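Local coordinates for protein NEQ263 (Nanoarchaeum equitans Kin4-M, PDB 5BN3) that probably binds adenine nucleotide as the B-type subunit of an unusual archaeal ATP synthase catalytic core, which it builds together with NeqA, at residues B[264-269]-B[274-279]; B[352-357]-B[374-379]; B[171-176]-B[187-192]; B[5-10]-B[194-199]. One frame throughout, in Å; residues are numbered along the deposited sequence.

Contacts 1 and 3 lie in the nucleotide-binding domain, 19 Å apart between centres, and share its mixed sheet; they touch where M279 CE packs against F172 CZ at 4.0 Å. Contact 3 runs on into contact 4, since strand 185-190 is followed by helix 196-215, and K199 NZ reaches A192 O at 3.0 Å. Contact 4 ties that helix to the N-terminal domain. Contact 2, in the C-terminal helical domain, is remote, its centre 52 Å from that of contact 4, on the opposite side of the chain's centre. R326, seen to bind ADP though not in this chain of the model, is about 12 Å from S266 of contact 1, between their side chains; the other contacts lie away.

Contact 1: residues B[264-269]-B[274-279]; sequences ERSGLT and ITLIPM
G267 and I274 face each other as an antiparallel hydrogen-bonded pair: G267 N donates to I274 O at 3.0 Å, on a lone pair in the carbonyl plane, and I274 N returns a bond to G267 O at 2.8 Å. The glycine has a positive phi of 128°, where any side chain would collide with the carbonyl oxygen of S266, a backbone shape suited to glycine. Beside this pair S266 fills the corner with its CB, which lies 3.9 Å from L276 CB. Its OG sits between the backbone N and the carbonyl carbon (chi1 59°), which turns the hydroxyl back to bond Y263 O at the end of helix 255-263. I274 has CG2 anti to its backbone N (CG1 chi1 -64°); this branch leans over the S266 backbone, CG2 to S266 CA 3.9 Å, while CD1 comes within 3.9 Å of R265 O, a buried oxygen without a hydrogen-bond partner. R265 centres an inverse gamma turn, and its guanidinium leads away to E211, T208 and I94 O. In this beta hairpin, strand 273-281 lies between strands 131-134 and 220-226; I274 also packs on helix 196-215 and V223, while R104 NH1 hydrogen-bonds S266 O.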
loop_
_atom_site.group_PDB
_atom_site.type_symbol
_atom_site.label_atom_id
_atom_site.label_comp_id
_atom_site.label_asym_id
_atom_site.label_seq_id
_atom_site.Cartn_x
_atom_site.Cartn_y
_atom_site.Cartn_z
ATOM N N GLU B 264 6.423 -2.523 -30.876
ATOM C CA GLU B 264 5.830 -3.244 -32.006
ATOM C C GLU B 264 6.259 -2.701 -33.367
ATOM O O GLU B 264 5.899 -3.259 -34.406
ATOM C CB GLU B 264 4.301 -3.264 -31.895
ATOM C CG GLU B 264 3.775 -4.172 -30.790
ATOM C CD GLU B 264 3.775 -5.643 -31.177
ATOM O OE1 GLU B 264 4.140 -6.483 -30.327
ATOM O OE2 GLU B 264 3.392 -5.967 -32.321
ATOM N N ARG B 265 7.027 -1.616 -33.361
ATOM C CA ARG B 265 7.627 -1.112 -34.594
ATOM C C ARG B 265 8.939 -1.849 -34.827
ATOM O O ARG B 265 10.018 -1.254 -34.878
ATOM C CB ARG B 265 7.843 0.403 -34.523
ATOM C CG ARG B 265 6.539 1.196 -34.469
ATOM C CD ARG B 265 6.789 2.684 -34.288
ATOM N NE ARG B 265 7.202 3.343 -35.527
ATOM C CZ ARG B 265 7.511 4.633 -35.620
ATOM N NH1 ARG B 265 7.460 5.408 -34.546
ATOM N NH2 ARG B 265 7.876 5.147 -36.785
ATOM N N SER B 266 8.819 -3.165 -34.959
ATOM C CA SER B 266 9.948 -4.058 -35.142
ATOM C C SER B 266 9.414 -5.266 -35.882
ATOM O O SER B 266 8.206 -5.375 -36.105
ATOM C CB SER B 266 10.486 -4.500 -33.785
ATOM O OG SER B 266 9.471 -5.154 -33.039
ATOM N N GLY B 267 10.298 -6.182 -36.257
ATOM C CA GLY B 267 9.837 -7.419 -36.846
ATOM C C GLY B 267 10.465 -7.787 -38.170
ATOM O O GLY B 267 11.452 -7.186 -38.608
ATOM N N LEU B 268 9.873 -8.788 -38.808
ATOM C CA LEU B 268 10.411 -9.342 -40.037
ATOM C C LEU B 268 9.371 -9.289 -41.145
ATOM O O LEU B 268 8.186 -9.550 -40.918
ATOM C CB LEU B 268 10.857 -10.786 -39.799
ATOM C CG LEU B 268 11.387 -11.591 -40.984
ATOM C CD1 LEU B 268 12.703 -11.018 -41.456
ATOM C CD2 LEU B 268 11.554 -13.050 -40.591
ATOM N N THR B 269 9.824 -8.934 -42.342
ATOM C CA THR B 269 8.977 -8.941 -43.526
ATOM C C THR B 269 9.788 -9.590 -44.645
ATOM O O THR B 269 10.941 -9.962 -44.431
ATOM C CB THR B 269 8.531 -7.510 -43.905
ATOM O OG1 THR B 269 7.357 -7.561 -44.724
ATOM C CG2 THR B 269 9.636 -6.774 -44.644
ATOM N N ILE B 274 13.681 -5.453 -38.604
ATOM C CA ILE B 274 14.129 -4.640 -37.481
ATOM C C ILE B 274 14.242 -5.519 -36.244
ATOM O O ILE B 274 13.233 -5.998 -35.717
ATOM C CB ILE B 274 13.155 -3.484 -37.176
ATOM C CG1 ILE B 274 13.090 -2.506 -38.353
ATOM C CG2 ILE B 274 13.581 -2.747 -35.914
ATOM C CD1 ILE B 274 12.105 -1.369 -38.147
ATOM N N THR B 275 15.471 -5.748 -35.792
ATOM C CA THR B 275 15.697 -6.444 -34.531
ATOM C C THR B 275 15.831 -5.394 -33.430
ATOM O O THR B 275 16.668 -4.491 -33.516
ATOM C CB THR B 275 16.950 -7.340 -34.584
ATOM O OG1 THR B 275 16.808 -8.292 -35.646
ATOM C CG2 THR B 275 17.130 -8.086 -33.272
ATOM N N LEU B 276 14.998 -5.508 -32.401
ATOM C CA LEU B 276 14.886 -4.457 -31.397
ATOM C C LEU B 276 15.261 -4.951 -30.007
ATOM O O LEU B 276 14.723 -5.947 -29.526
ATOM C CB LEU B 276 13.461 -3.894 -31.397
ATOM C CG LEU B 276 13.112 -2.815 -30.374
ATOM C CD1 LEU B 276 14.032 -1.629 -30.537
ATOM C CD2 LEU B 276 11.664 -2.383 -30.533
ATOM N N ILE B 277 16.190 -4.250 -29.366
ATOM C CA ILE B 277 16.595 -4.586 -28.005
ATOM C C ILE B 277 16.431 -3.382 -27.075
ATOM O O ILE B 277 17.324 -2.540 -26.972
ATOM C CB ILE B 277 18.049 -5.102 -27.957
ATOM C CG1 ILE B 277 18.215 -6.311 -28.886
ATOM C CG2 ILE B 277 18.441 -5.477 -26.538
ATOM C CD1 ILE B 277 19.626 -6.870 -28.931
ATOM N N PRO B 278 15.269 -3.288 -26.411
ATOM C CA PRO B 278 15.040 -2.232 -25.421
ATOM C C PRO B 278 15.724 -2.612 -24.119
ATOM O O PRO B 278 15.659 -3.771 -23.714
ATOM C CB PRO B 278 13.516 -2.253 -25.220
ATOM C CG PRO B 278 12.965 -3.150 -26.306
ATOM C CD PRO B 278 14.066 -4.108 -26.624
ATOM N N MET B 279 16.379 -1.659 -23.473
ATOM C CA MET B 279 17.045 -1.931 -22.208
ATOM C C MET B 279 16.409 -1.094 -21.114
ATOM O O MET B 279 16.083 0.076 -21.330
ATOM C CB MET B 279 18.534 -1.606 -22.308
ATOM C CG MET B 279 19.312 -2.502 -23.255
ATOM S SD MET B 279 20.989 -1.891 -23.483
ATOM C CE MET B 279 20.724 -0.674 -24.767
#

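Contact 2: residues B[352-357]-B[374-379]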
loop_
_atom_site.group_PDB
_atom_site.type_symbol
_atom_site.label_atom_id
_atom_site.label_comp_id
_atom_site.label_asym_id
_atom_site.label_seq_id
_atom_site.Cartn_x
_atom_site.Cartn_y
_atom_site.Cartn_z
ATOM N N GLU B 352 17.287 -26.172 -6.983
ATOM C CA GLU B 352 16.449 -26.721 -5.922
ATOM C C GLU B 352 17.317 -27.481 -4.928
ATOM O O GLU B 352 17.171 -27.328 -3.718
ATOM C CB GLU B 352 15.388 -27.656 -6.507
ATOM C CG GLU B 352 14.420 -26.996 -7.481
ATOM C CD GLU B 352 13.503 -28.002 -8.155
ATOM O OE1 GLU B 352 13.723 -29.219 -7.976
ATOM O OE2 GLU B 352 12.566 -27.576 -8.863
ATOM N N ALA B 353 18.225 -28.298 -5.453
ATOM C CA ALA B 353 19.161 -29.043 -4.620
ATOM C C ALA B 353 20.069 -28.105 -3.831
ATOM O O ALA B 353 20.509 -28.435 -2.731
ATOM C CB ALA B 353 19.987 -29.981 -5.474
ATOM N N ARG B 354 20.352 -26.939 -4.404
ATOM C CA ARG B 354 21.160 -25.927 -3.733
ATOM C C ARG B 354 20.410 -25.310 -2.553
ATOM O O ARG B 354 20.997 -25.049 -1.502
ATOM C CB ARG B 354 21.580 -24.836 -4.724
ATOM C CG ARG B 354 22.427 -23.732 -4.109
ATOM C CD ARG B 354 22.749 -22.637 -5.117
ATOM N NE ARG B 354 23.672 -23.081 -6.159
ATOM C CZ ARG B 354 24.029 -22.345 -7.208
ATOM N NH1 ARG B 354 23.537 -21.124 -7.364
ATOM N NH2 ARG B 354 24.876 -22.831 -8.105
ATOM N N ASP B 355 19.112 -25.078 -2.738
ATOM C CA ASP B 355 18.268 -24.501 -1.693
ATOM C C ASP B 355 18.258 -25.352 -0.423
ATOM O O ASP B 355 18.411 -24.829 0.683
ATOM C CB ASP B 355 16.837 -24.305 -2.207
ATOM C CG ASP B 355 16.696 -23.081 -3.099
ATOM O OD1 ASP B 355 17.362 -22.061 -2.822
ATOM O OD2 ASP B 355 15.912 -23.137 -4.069
ATOM N N ILE B 356 18.088 -26.662 -0.585
ATOM C CA ILE B 356 18.040 -27.576 0.556
ATOM C C ILE B 356 19.437 -27.866 1.112
ATOM O O ILE B 356 19.580 -28.364 2.228
ATOM C CB ILE B 356 17.287 -28.894 0.217
ATOM C CG1 ILE B 356 18.257 -30.031 -0.119
ATOM C CG2 ILE B 356 16.289 -28.669 -0.912
ATOM C CD1 ILE B 356 18.303 -31.116 0.944
ATOM N N ALA B 357 20.463 -27.535 0.331
ATOM C CA ALA B 357 21.848 -27.670 0.775
ATOM C C ALA B 357 22.149 -26.702 1.915
ATOM O O ALA B 357 23.122 -26.875 2.649
ATOM C CB ALA B 357 22.799 -27.439 -0.377
ATOM N N LYS B 374 26.180 -29.991 -8.412
ATOM C CA LYS B 374 27.469 -29.702 -9.027
ATOM C C LYS B 374 27.288 -29.104 -10.421
ATOM O O LYS B 374 28.047 -28.225 -10.828
ATOM C CB LYS B 374 28.308 -30.978 -9.113
ATOM C CG LYS B 374 29.725 -30.761 -9.614
ATOM C CD LYS B 374 30.401 -32.090 -9.905
ATOM C CE LYS B 374 31.895 -31.921 -10.123
ATOM N NZ LYS B 374 32.555 -33.219 -10.444
ATOM N N PHE B 375 26.283 -29.593 -11.144
ATOM C CA PHE B 375 25.985 -29.115 -12.489
ATOM C C PHE B 375 25.695 -27.619 -12.486
ATOM O O PHE B 375 26.231 -26.871 -13.301
ATOM C CB PHE B 375 24.795 -29.882 -13.070
ATOM C CG PHE B 375 24.406 -29.448 -14.457
ATOM C CD1 PHE B 375 25.106 -29.907 -15.562
ATOM C CD2 PHE B 375 23.334 -28.591 -14.656
ATOM C CE1 PHE B 375 24.751 -29.510 -16.842
ATOM C CE2 PHE B 375 22.975 -28.191 -15.932
ATOM C CZ PHE B 375 23.683 -28.653 -17.026
ATOM N N ALA B 376 24.846 -27.192 -11.558
ATOM C CA ALA B 376 24.483 -25.786 -11.440
ATOM C C ALA B 376 25.688 -24.920 -11.091
ATOM O O ALA B 376 25.797 -23.784 -11.553
ATOM C CB ALA B 376 23.385 -25.611 -10.407
ATOM N N GLU B 377 26.586 -25.454 -10.268
ATOM C CA GLU B 377 27.804 -24.739 -9.901
ATOM C C GLU B 377 28.703 -24.543 -11.119
ATOM O O GLU B 377 29.239 -23.456 -11.339
ATOM C CB GLU B 377 28.566 -25.499 -8.810
ATOM C CG GLU B 377 29.843 -24.804 -8.358
ATOM C CD GLU B 377 30.791 -25.731 -7.618
ATOM O OE1 GLU B 377 30.325 -26.749 -7.062
ATOM O OE2 GLU B 377 32.007 -25.443 -7.597
ATOM N N LEU B 378 28.855 -25.600 -11.911
ATOM C CA LEU B 378 29.716 -25.568 -13.093
ATOM C C LEU B 378 29.111 -24.762 -14.245
ATOM O O LEU B 378 29.839 -24.147 -15.024
ATOM C CB LEU B 378 30.034 -26.990 -13.559
ATOM C CG LEU B 378 30.857 -27.887 -12.630
ATOM C CD1 LEU B 378 30.848 -29.321 -13.127
ATOM C CD2 LEU B 378 32.279 -27.381 -12.535
ATOM N N VAL B 379 27.785 -24.779 -14.358
ATOM C CA VAL B 379 27.094 -23.971 -15.360
ATOM C C VAL B 379 27.432 -22.496 -15.162
ATOM O O VAL B 379 27.749 -21.784 -16.113
ATOM C CB VAL B 379 25.563 -24.177 -15.291
ATOM C CG1 VAL B 379 24.826 -23.008 -15.919
ATOM C CG2 VAL B 379 25.173 -25.473 -15.976
#
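Two helices of the C-terminal helical domain of V- and A-type ATP synthase subunits, 334-356 and 367-384, pack together, and in this part of their interface the contact is carried by R354. Near the C-terminal end of the first helix, it reaches across to A376 and the backbone of E377; the CA atoms of R354 and A376 are 8.4 Å apart. Its CG is anti to the backbone N (chi1 180°) and the chain stays extended through chi2, then bends at chi3 (-69°), which lays the guanidinium against the second helix. NH2 does the touching: it lies 3.9 Å from A376 CB and 3.7 Å from A376 O, an oblique approach with no hydrogen bond. E377 N sits at the guanidinium edge, near its plane, 3.8 Å from NH2. The small methyl of A376 points toward the arginine and also packs on Y347, two turns earlier in helix 334-356. E377 itself turns its carboxylate away to K381, leaving its OE1 6.8 Å from R354 NH2. Polar anchoring of R354 comes instead from E380, in a salt bridge with NH1; the contact with A376 and E377 is packing, with at most a weak electrostatic pull from A376 O.

Contact 3: residues B[171-176]-B[187-192]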
loop_
_atom_site.group_PDB
_atom_site.type_symbol
_atom_site.label_atom_id
_atom_site.label_comp_id
_atom_site.label_asym_id
_atom_site.label_seq_id
_atom_site.Cartn_x
_atom_site.Cartn_y
_atom_site.Cartn_z
ATOM N N MET B 171 30.044 5.737 -23.649
ATOM C CA MET B 171 30.531 4.359 -23.603
ATOM C C MET B 171 30.148 3.618 -24.880
ATOM O O MET B 171 30.944 2.857 -25.431
ATOM C CB MET B 171 29.962 3.628 -22.383
ATOM C CG MET B 171 30.374 2.170 -22.282
ATOM S SD MET B 171 29.399 1.232 -21.088
ATOM C CE MET B 171 29.577 2.249 -19.624
ATOM N N PHE B 172 28.927 3.854 -25.350
ATOM C CA PHE B 172 28.448 3.263 -26.596
ATOM C C PHE B 172 29.196 3.825 -27.799
ATOM O O PHE B 172 29.726 3.071 -28.616
ATOM C CB PHE B 172 26.948 3.519 -26.765
ATOM C CG PHE B 172 26.077 2.571 -25.992
ATOM C CD1 PHE B 172 25.832 2.773 -24.642
ATOM C CD2 PHE B 172 25.491 1.484 -26.622
ATOM C CE1 PHE B 172 25.025 1.900 -23.933
ATOM C CE2 PHE B 172 24.683 0.609 -25.919
ATOM C CZ PHE B 172 24.450 0.818 -24.573
ATOM N N ILE B 173 29.216 5.153 -27.906
ATOM C CA ILE B 173 29.882 5.847 -29.007
ATOM C C ILE B 173 31.346 5.427 -29.151
ATOM O O ILE B 173 31.811 5.132 -30.255
ATOM C CB ILE B 173 29.798 7.383 -28.827
ATOM C CG1 ILE B 173 28.352 7.863 -28.993
ATOM C CG2 ILE B 173 30.696 8.101 -29.820
ATOM C CD1 ILE B 173 28.165 9.350 -28.740
ATOM N N ASP B 174 32.063 5.393 -28.032
ATOM C CA ASP B 174 33.478 5.028 -28.041
ATOM C C ASP B 174 33.725 3.580 -28.474
ATOM O O ASP B 174 34.700 3.299 -29.167
ATOM C CB ASP B 174 34.116 5.304 -26.673
ATOM C CG ASP B 174 34.218 6.790 -26.361
ATOM O OD1 ASP B 174 33.978 7.615 -27.269
ATOM O OD2 ASP B 174 34.554 7.131 -25.207
ATOM N N GLU B 175 32.846 2.666 -28.070
ATOM C CA GLU B 175 32.967 1.262 -28.466
ATOM C C GLU B 175 32.656 1.081 -29.950
ATOM O O GLU B 175 33.318 0.306 -30.642
ATOM C CB GLU B 175 32.050 0.376 -27.612
ATOM C CG GLU B 175 32.022 -1.100 -28.007
ATOM C CD GLU B 175 33.191 -1.902 -27.451
ATOM O OE1 GLU B 175 34.183 -1.292 -27.000
ATOM O OE2 GLU B 175 33.116 -3.150 -27.464
ATOM N N PHE B 176 31.654 1.808 -30.440
ATOM C CA PHE B 176 31.311 1.773 -31.861
ATOM C C PHE B 176 32.459 2.316 -32.707
ATOM O O PHE B 176 32.707 1.838 -33.814
ATOM C CB PHE B 176 30.028 2.569 -32.129
ATOM C CG PHE B 176 28.776 1.878 -31.660
ATOM C CD1 PHE B 176 28.754 0.503 -31.472
ATOM C CD2 PHE B 176 27.619 2.603 -31.410
ATOM C CE1 PHE B 176 27.603 -0.135 -31.043
ATOM C CE2 PHE B 176 26.465 1.971 -30.981
ATOM C CZ PHE B 176 26.457 0.599 -30.797
ATOM N N ILE B 187 23.009 7.535 -34.396
ATOM C CA ILE B 187 22.848 7.678 -32.953
ATOM C C ILE B 187 21.955 8.864 -32.590
ATOM O O ILE B 187 22.177 9.989 -33.046
ATOM C CB ILE B 187 24.221 7.800 -32.258
ATOM C CG1 ILE B 187 25.049 6.537 -32.521
ATOM C CG2 ILE B 187 24.058 8.014 -30.766
ATOM C CD1 ILE B 187 26.468 6.602 -31.996
ATOM N N PHE B 188 20.939 8.602 -31.772
ATOM C CA PHE B 188 20.006 9.641 -31.347
ATOM C C PHE B 188 20.050 9.789 -29.831
ATOM O O PHE B 188 19.835 8.823 -29.096
ATOM C CB PHE B 188 18.589 9.312 -31.827
ATOM C CG PHE B 188 18.465 9.237 -33.324
ATOM C CD1 PHE B 188 18.694 8.046 -33.997
ATOM C CD2 PHE B 188 18.127 10.363 -34.060
ATOM C CE1 PHE B 188 18.587 7.977 -35.378
ATOM C CE2 PHE B 188 18.015 10.303 -35.439
ATOM C CZ PHE B 188 18.246 9.109 -36.100
ATOM N N ILE B 189 20.339 11.001 -29.370
ATOM C CA ILE B 189 20.586 11.244 -27.953
ATOM C C ILE B 189 19.721 12.366 -27.388
ATOM O O ILE B 189 19.749 13.489 -27.887
ATOM C CB ILE B 189 22.070 11.609 -27.713
ATOM C CG1 ILE B 189 22.982 10.469 -28.174
ATOM C CG2 ILE B 189 22.318 11.929 -26.245
ATOM C CD1 ILE B 189 24.448 10.844 -28.241
ATOM N N SER B 190 18.948 12.057 -26.350
ATOM C CA SER B 190 18.318 13.097 -25.541
ATOM C C SER B 190 18.958 13.076 -24.159
ATOM O O SER B 190 18.992 12.032 -23.503
ATOM C CB SER B 190 16.805 12.892 -25.442
ATOM O OG SER B 190 16.483 11.594 -24.979
ATOM N N LYS B 191 19.479 14.221 -23.724
ATOM C CA LYS B 191 20.174 14.305 -22.440
ATOM C C LYS B 191 19.227 14.145 -21.253
ATOM O O LYS B 191 18.021 14.356 -21.379
ATOM C CB LYS B 191 20.950 15.622 -22.336
ATOM C CG LYS B 191 21.989 15.808 -23.435
ATOM C CD LYS B 191 22.739 17.123 -23.290
ATOM C CE LYS B 191 23.685 17.346 -24.461
ATOM N NZ LYS B 191 24.659 16.233 -24.619
ATOM N N ALA B 192 19.783 13.775 -20.102
ATOM C CA ALA B 192 18.990 13.520 -18.900
ATOM C C ALA B 192 18.179 14.731 -18.438
ATOM O O ALA B 192 17.099 14.576 -17.863
ATOM C CB ALA B 192 19.885 13.024 -17.777
#
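Helix 171-176 runs nearly antiparallel to strand 187-190, their short axes 11.1 Å apart at closest approach with an angle of 162° between directions, and I173 CA and I187 CA, 8.3 Å apart, are the nearest pair. The space is filled by branched aliphatic chains. I173 leaves the helix obliquely to the strand, but with CG1 beside its backbone N (chi1 -68°) and chi2 extended (176°) its tip swings across: CG1 meets I187 CD1 at 3.8 Å and CD1 meets I189 CD1 at 4.0 Å. The one helix residue thus bridges two strand residues that point to the same side of the sheet. I187 is used twice, because its CD1 also approaches the edge of the F176 ring, close to the ring plane, 4.2 Å from CD2. No hydrogen bond crosses this interface; its fit is apolar. I73 of strand 73-75 packs on both I173 and I189, and F176 also rests on L145 and I157. On the same helix, F172 stacks its ring on that of F159. Strand 156-162, helix 166-178 and strand 185-190 form a beta-alpha-beta crossover with parallel neighbouring strands, the repeating unit of the P-loop NTPase fold to which this nucleotide-binding domain belongs.

Contact 4: residues B[5-10]-B[194-199]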
loop_
_atom_site.group_PDB
_atom_site.type_symbol
_atom_site.label_atom_id
_atom_site.label_comp_id
_atom_site.label_asym_id
_atom_site.label_seq_id
_atom_site.Cartn_x
_atom_site.Cartn_y
_atom_site.Cartn_z
ATOM N N LYS B 5 5.459 28.147 -17.849
ATOM C CA LYS B 5 6.260 27.517 -16.807
ATOM C C LYS B 5 6.969 26.339 -17.445
ATOM O O LYS B 5 6.430 25.231 -17.474
ATOM C CB LYS B 5 5.425 27.064 -15.608
ATOM C CG LYS B 5 6.300 26.511 -14.485
ATOM C CD LYS B 5 5.538 26.280 -13.197
ATOM C CE LYS B 5 6.481 25.775 -12.118
ATOM N NZ LYS B 5 7.205 24.546 -12.539
ATOM N N PRO B 6 8.180 26.587 -17.970
ATOM C CA PRO B 6 8.959 25.643 -18.780
ATOM C C PRO B 6 8.978 24.239 -18.189
ATOM O O PRO B 6 9.133 24.091 -16.975
ATOM C CB PRO B 6 10.364 26.247 -18.756
ATOM C CG PRO B 6 10.126 27.711 -18.618
ATOM C CD PRO B 6 8.920 27.839 -17.723
ATOM N N PRO B 7 8.826 23.213 -19.041
ATOM C CA PRO B 7 8.722 23.338 -20.498
ATOM C C PRO B 7 7.302 23.603 -21.003
ATOM O O PRO B 7 7.065 23.455 -22.203
ATOM C CB PRO B 7 9.178 21.961 -20.981
ATOM C CG PRO B 7 8.701 21.038 -19.907
ATOM C CD PRO B 7 8.811 21.804 -18.609
ATOM N N LEU B 8 6.380 23.987 -20.123
ATOM C CA LEU B 8 4.982 24.149 -20.529
ATOM C C LEU B 8 4.590 25.593 -20.853
ATOM O O LEU B 8 4.921 26.520 -20.113
ATOM C CB LEU B 8 4.035 23.595 -19.459
ATOM C CG LEU B 8 2.546 23.603 -19.818
ATOM C CD1 LEU B 8 2.273 22.640 -20.957
ATOM C CD2 LEU B 8 1.675 23.266 -18.617
ATOM N N ILE B 9 3.888 25.768 -21.970
ATOM C CA ILE B 9 3.243 27.039 -22.282
ATOM C C ILE B 9 1.754 26.834 -22.551
ATOM O O ILE B 9 1.352 25.839 -23.159
ATOM C CB ILE B 9 3.907 27.779 -23.476
ATOM C CG1 ILE B 9 3.797 26.967 -24.768
ATOM C CG2 ILE B 9 5.359 28.097 -23.170
ATOM C CD1 ILE B 9 4.345 27.688 -25.994
ATOM N N ALA B 10 0.937 27.764 -22.064
ATOM C CA ALA B 10 -0.486 27.772 -22.379
ATOM C C ALA B 10 -0.727 28.902 -23.364
ATOM O O ALA B 10 -0.266 30.027 -23.153
ATOM C CB ALA B 10 -1.316 27.969 -21.131
ATOM N N SER B 194 16.997 17.117 -20.457
ATOM C CA SER B 194 16.280 17.674 -21.601
ATOM C C SER B 194 14.769 17.717 -21.373
ATOM O O SER B 194 14.255 17.114 -20.428
ATOM C CB SER B 194 16.600 16.883 -22.872
ATOM O OG SER B 194 16.149 15.545 -22.771
ATOM N N SER B 195 14.067 18.445 -22.236
ATOM C CA SER B 195 12.607 18.503 -22.192
ATOM C C SER B 195 12.030 17.103 -22.373
ATOM O O SER B 195 12.582 16.296 -23.126
ATOM C CB SER B 195 12.085 19.432 -23.291
ATOM O OG SER B 195 10.671 19.391 -23.371
ATOM N N PRO B 196 10.922 16.805 -21.676
ATOM C CA PRO B 196 10.325 15.471 -21.792
ATOM C C PRO B 196 9.852 15.161 -23.210
ATOM O O PRO B 196 9.810 13.988 -23.576
ATOM C CB PRO B 196 9.134 15.525 -20.824
ATOM C CG PRO B 196 8.850 16.976 -20.634
ATOM C CD PRO B 196 10.181 17.661 -20.735
ATOM N N ILE B 197 9.506 16.182 -23.991
ATOM C CA ILE B 197 9.088 15.963 -25.373
ATOM C C ILE B 197 10.238 15.430 -26.241
ATOM O O ILE B 197 10.014 14.623 -27.143
ATOM C CB ILE B 197 8.452 17.238 -26.000
ATOM C CG1 ILE B 197 7.746 16.911 -27.317
ATOM C CG2 ILE B 197 9.495 18.319 -26.231
ATOM C CD1 ILE B 197 6.459 16.150 -27.139
ATOM N N GLU B 198 11.467 15.858 -25.962
ATOM C CA GLU B 198 12.616 15.350 -26.707
ATOM C C GLU B 198 12.890 13.893 -26.342
ATOM O O GLU B 198 13.285 13.089 -27.190
ATOM C CB GLU B 198 13.871 16.195 -26.457
ATOM C CG GLU B 198 15.080 15.696 -27.247
ATOM C CD GLU B 198 16.331 16.532 -27.056
ATOM O OE1 GLU B 198 16.250 17.632 -26.466
ATOM O OE2 GLU B 198 17.406 16.080 -27.506
ATOM N N LYS B 199 12.676 13.561 -25.074
ATOM C CA LYS B 199 12.911 12.204 -24.594
ATOM C C LYS B 199 11.968 11.190 -25.240
ATOM O O LYS B 199 12.401 10.119 -25.658
ATOM C CB LYS B 199 12.798 12.140 -23.066
ATOM C CG LYS B 199 13.956 12.803 -22.319
ATOM C CD LYS B 199 13.948 12.418 -20.841
ATOM C CE LYS B 199 15.069 13.103 -20.068
ATOM N NZ LYS B 199 14.746 14.510 -19.710
#
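Apolar packing comes first: the P7 ring meets P196, with P7 CG 3.8 Å from P196 CD and 4.1 Å from P196 CG, the two rings crossing obliquely. P7 follows a cis peptide bond, which sits in the tight turn between strands 3-5 and 8-12, and its CB is directed toward the helix start. R351 of the neighbouring V-type ATP synthase alpha chain packs on both prolines. P7 CB also touches S195 OG at 3.8 Å, a contact without a hydrogen bond. The polar work of S195 is done elsewhere. With OG anti to its backbone N (chi1 173°), it occupies the N-cap of helix 196-215 and accepts a weak bond from I197 N at 3.5 Å, while its hydroxyl is also hydrogen-bonded to L43 O. Here the six-stranded antiparallel sheet of the N-terminal domain, through strand 38-43 and the P7 turn, abuts the first turn of a helix of the nucleotide-binding domain. K199 ties down the loop before that turn: its NZ donates to S194 O at 2.7 Å, from above the carbonyl plane (37° out of it), and to A192 O. On the strand side K5 NZ forms a salt bridge with E338 of the same alpha chain.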